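Local coordinates for F5/8 type C domain protein (Bacteroides ovatus, PDB 4ZRX) that is a putative alpha-L-fucosidase that probably removes fucose from glycans and carries an F5/8 type C domain likely to bind sugars, at residues Q353-D358 and Y458-L463. Sequence-based numbering, arbitrary orientation.
Sequences QQTFAD and YYAEPL
F356 turns the edge of its ring onto the face of Y458, a T-shaped pair with centroids 5.0 Å apart and planes at 84°. The touching atom is F356 CD1, which sits over the centre of the tyrosine ring, 3.7 Å from Y458 CE1. Y458 reaches this place with CG anti to its own carbonyl carbon (chi1 -52°), which lays the ring against the backbone carbonyls of T355 and F356, Y458 CD2 coming within 3.4 Å of T355 O. Beside the pair, T355 CG2 lies over one face of the F356 ring and also meets the methyl of A460, the distance from T355 CG2 to A460 CB being 3.6 Å. L388 of strand 388-393 packs against T355, F356 and Y458, with Y315 against F356 and M390 against Y458. The contact thus joins the C-terminal end of helix 339-356, in the part related to TIM-barrel alpha-L-fucosidases, to the exit of strand 450-458, an inner strand of the beta-sandwich domain that follows the barrel, where the chain sets off toward the F5/8 type C domain. With only an alanine here in place of the tyrosine, the edge of F356 would probably lose its aromatic face and a gap would open beside it.

No direct hydrogen bond crosses between 353-358 and 458-463; waters line the backbone flank instead. One donates to T355 OG1 and accepts from E461 N at 2.9 Å, while T355 OG1 is also bonded to Y351 O within its helix. A second donates to D358 O and takes the hydrogen of Y459 N. At the far end of the tyrosine ring a separate water bridges F356 O and Y458 OH, 3.0 Å from that hydroxyl. Farther out, the D358 carboxylate is held by salt bridges to R360 and K381.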
loop_
_atom_site.group_PDB
_atom_site.type_symbol
_atom_site.label_atom_id
_atom_site.label_comp_id
_atom_site.label_asym_id
_atom_site.label_seq_id
_atom_site.Cartn_x
_atom_site.Cartn_y
_atom_site.Cartn_z
ATOM N N GLN A 353 7.473 7.180 -14.646
ATOM C CA GLN A 353 8.492 7.402 -15.665
ATOM C C GLN A 353 8.709 8.905 -15.900
ATOM O O GLN A 353 9.841 9.366 -15.983
ATOM C CB GLN A 353 8.175 6.687 -17.001
ATOM C CG GLN A 353 9.373 6.763 -18.075
ATOM C CD GLN A 353 9.543 8.087 -18.886
ATOM O OE1 GLN A 353 10.672 8.440 -19.324
ATOM N NE2 GLN A 353 8.461 8.819 -19.100
ATOM N N GLN A 354 7.620 9.653 -16.053
ATOM C CA GLN A 354 7.674 11.092 -16.300
ATOM C C GLN A 354 8.315 11.807 -15.111
ATOM O O GLN A 354 9.133 12.716 -15.279
ATOM C CB GLN A 354 6.253 11.644 -16.536
ATOM C CG GLN A 354 5.620 11.178 -17.842
ATOM C CD GLN A 354 4.059 11.134 -17.863
ATOM O OE1 GLN A 354 3.364 11.607 -16.944
ATOM N NE2 GLN A 354 3.516 10.507 -18.904
ATOM N N THR A 355 7.932 11.386 -13.910
ATOM C CA THR A 355 8.388 12.005 -12.711
ATOM C C THR A 355 9.919 11.828 -12.528
ATOM O O THR A 355 10.633 12.800 -12.209
ATOM C CB THR A 355 7.673 11.398 -11.473
ATOM O OG1 THR A 355 6.308 11.754 -11.502
ATOM C CG2 THR A 355 8.262 11.930 -10.173
ATOM N N PHE A 356 10.409 10.625 -12.815
ATOM C CA PHE A 356 11.825 10.329 -12.588
ATOM C C PHE A 356 12.700 10.446 -13.838
ATOM O O PHE A 356 13.898 10.098 -13.773
ATOM C CB PHE A 356 11.994 8.976 -11.875
ATOM C CG PHE A 356 11.321 8.936 -10.526
ATOM C CD1 PHE A 356 11.799 9.668 -9.503
ATOM C CD2 PHE A 356 10.189 8.208 -10.293
ATOM C CE1 PHE A 356 11.163 9.707 -8.268
ATOM C CE2 PHE A 356 9.542 8.228 -9.092
ATOM C CZ PHE A 356 10.043 8.989 -8.052
ATOM N N ALA A 357 12.145 10.949 -14.932
ATOM C CA ALA A 357 12.934 11.047 -16.193
ATOM C C ALA A 357 14.140 11.950 -16.090
ATOM O O ALA A 357 15.205 11.596 -16.653
ATOM C CB ALA A 357 12.036 11.460 -17.351
ATOM N N ASP A 358 13.996 13.081 -15.397
ATOM C CA ASP A 358 14.975 14.129 -15.403
ATOM C C ASP A 358 15.457 14.545 -14.000
ATOM O O ASP A 358 14.907 15.440 -13.368
ATOM C CB ASP A 358 14.365 15.322 -16.125
ATOM C CG ASP A 358 15.364 16.455 -16.330
ATOM O OD1 ASP A 358 16.593 16.304 -16.114
ATOM O OD2 ASP A 358 14.914 17.515 -16.700
ATOM N N TYR A 458 13.635 16.188 -8.465
ATOM C CA TYR A 458 12.745 16.081 -9.610
ATOM C C TYR A 458 11.586 17.041 -9.473
ATOM O O TYR A 458 11.322 17.597 -8.417
ATOM C CB TYR A 458 12.165 14.647 -9.725
ATOM C CG TYR A 458 13.174 13.534 -9.699
ATOM C CD1 TYR A 458 13.567 12.969 -8.500
ATOM C CD2 TYR A 458 13.765 13.053 -10.893
ATOM C CE1 TYR A 458 14.507 11.973 -8.470
ATOM C CE2 TYR A 458 14.673 11.986 -10.852
ATOM C CZ TYR A 458 15.093 11.528 -9.629
ATOM O OH TYR A 458 15.966 10.472 -9.616
ATOM N N TYR A 459 10.892 17.197 -10.579
ATOM C CA TYR A 459 9.589 17.832 -10.649
ATOM C C TYR A 459 8.565 16.734 -10.924
ATOM O O TYR A 459 8.634 16.080 -11.974
ATOM C CB TYR A 459 9.513 18.885 -11.745
ATOM C CG TYR A 459 8.154 19.566 -11.704
ATOM C CD1 TYR A 459 7.900 20.582 -10.774
ATOM C CD2 TYR A 459 7.111 19.171 -12.526
ATOM C CE1 TYR A 459 6.632 21.197 -10.715
ATOM C CE2 TYR A 459 5.851 19.777 -12.448
ATOM C CZ TYR A 459 5.627 20.767 -11.541
ATOM O OH TYR A 459 4.406 21.427 -11.444
ATOM N N ALA A 460 7.688 16.487 -9.950
ATOM C CA ALA A 460 6.573 15.533 -10.066
ATOM C C ALA A 460 5.302 16.348 -10.337
ATOM O O ALA A 460 4.944 17.205 -9.540
ATOM C CB ALA A 460 6.400 14.765 -8.830
ATOM N N GLU A 461 4.647 16.103 -11.462
ATOM C CA GLU A 461 3.380 16.752 -11.770
ATOM C C GLU A 461 2.355 16.505 -10.610
ATOM O O GLU A 461 2.088 15.347 -10.225
ATOM C CB GLU A 461 2.883 16.235 -13.138
ATOM C CG GLU A 461 2.114 17.203 -14.036
ATOM C CD GLU A 461 2.870 18.496 -14.361
ATOM O OE1 GLU A 461 3.851 18.510 -15.149
ATOM O OE2 GLU A 461 2.464 19.506 -13.809
ATOM N N PRO A 462 1.760 17.582 -10.036
ATOM C CA PRO A 462 0.773 17.340 -8.976
ATOM C C PRO A 462 -0.470 16.689 -9.556
ATOM O O PRO A 462 -0.873 17.011 -10.665
ATOM C CB PRO A 462 0.474 18.747 -8.421
ATOM C CG PRO A 462 1.664 19.572 -8.839
ATOM C CD PRO A 462 2.045 19.038 -10.180
ATOM N N LEU A 463 -1.022 15.724 -8.850
ATOM C CA LEU A 463 -2.175 14.975 -9.324
ATOM C C LEU A 463 -3.412 15.387 -8.556
ATOM O O LEU A 463 -3.332 15.719 -7.384
ATOM C CB LEU A 463 -1.932 13.474 -9.098
ATOM C CG LEU A 463 -0.830 12.877 -9.966
ATOM C CD1 LEU A 463 -0.487 11.470 -9.449
ATOM C CD2 LEU A 463 -1.130 12.821 -11.482
HETATM O O HOH W 1 7.487 15.471 -14.409
HETATM O O HOH W 2 5.445 13.863 -13.151
HETATM O O HOH W 3 16.013 9.102 -12.229
HETATM O O HOH W 4 12.433 16.449 -13.063
#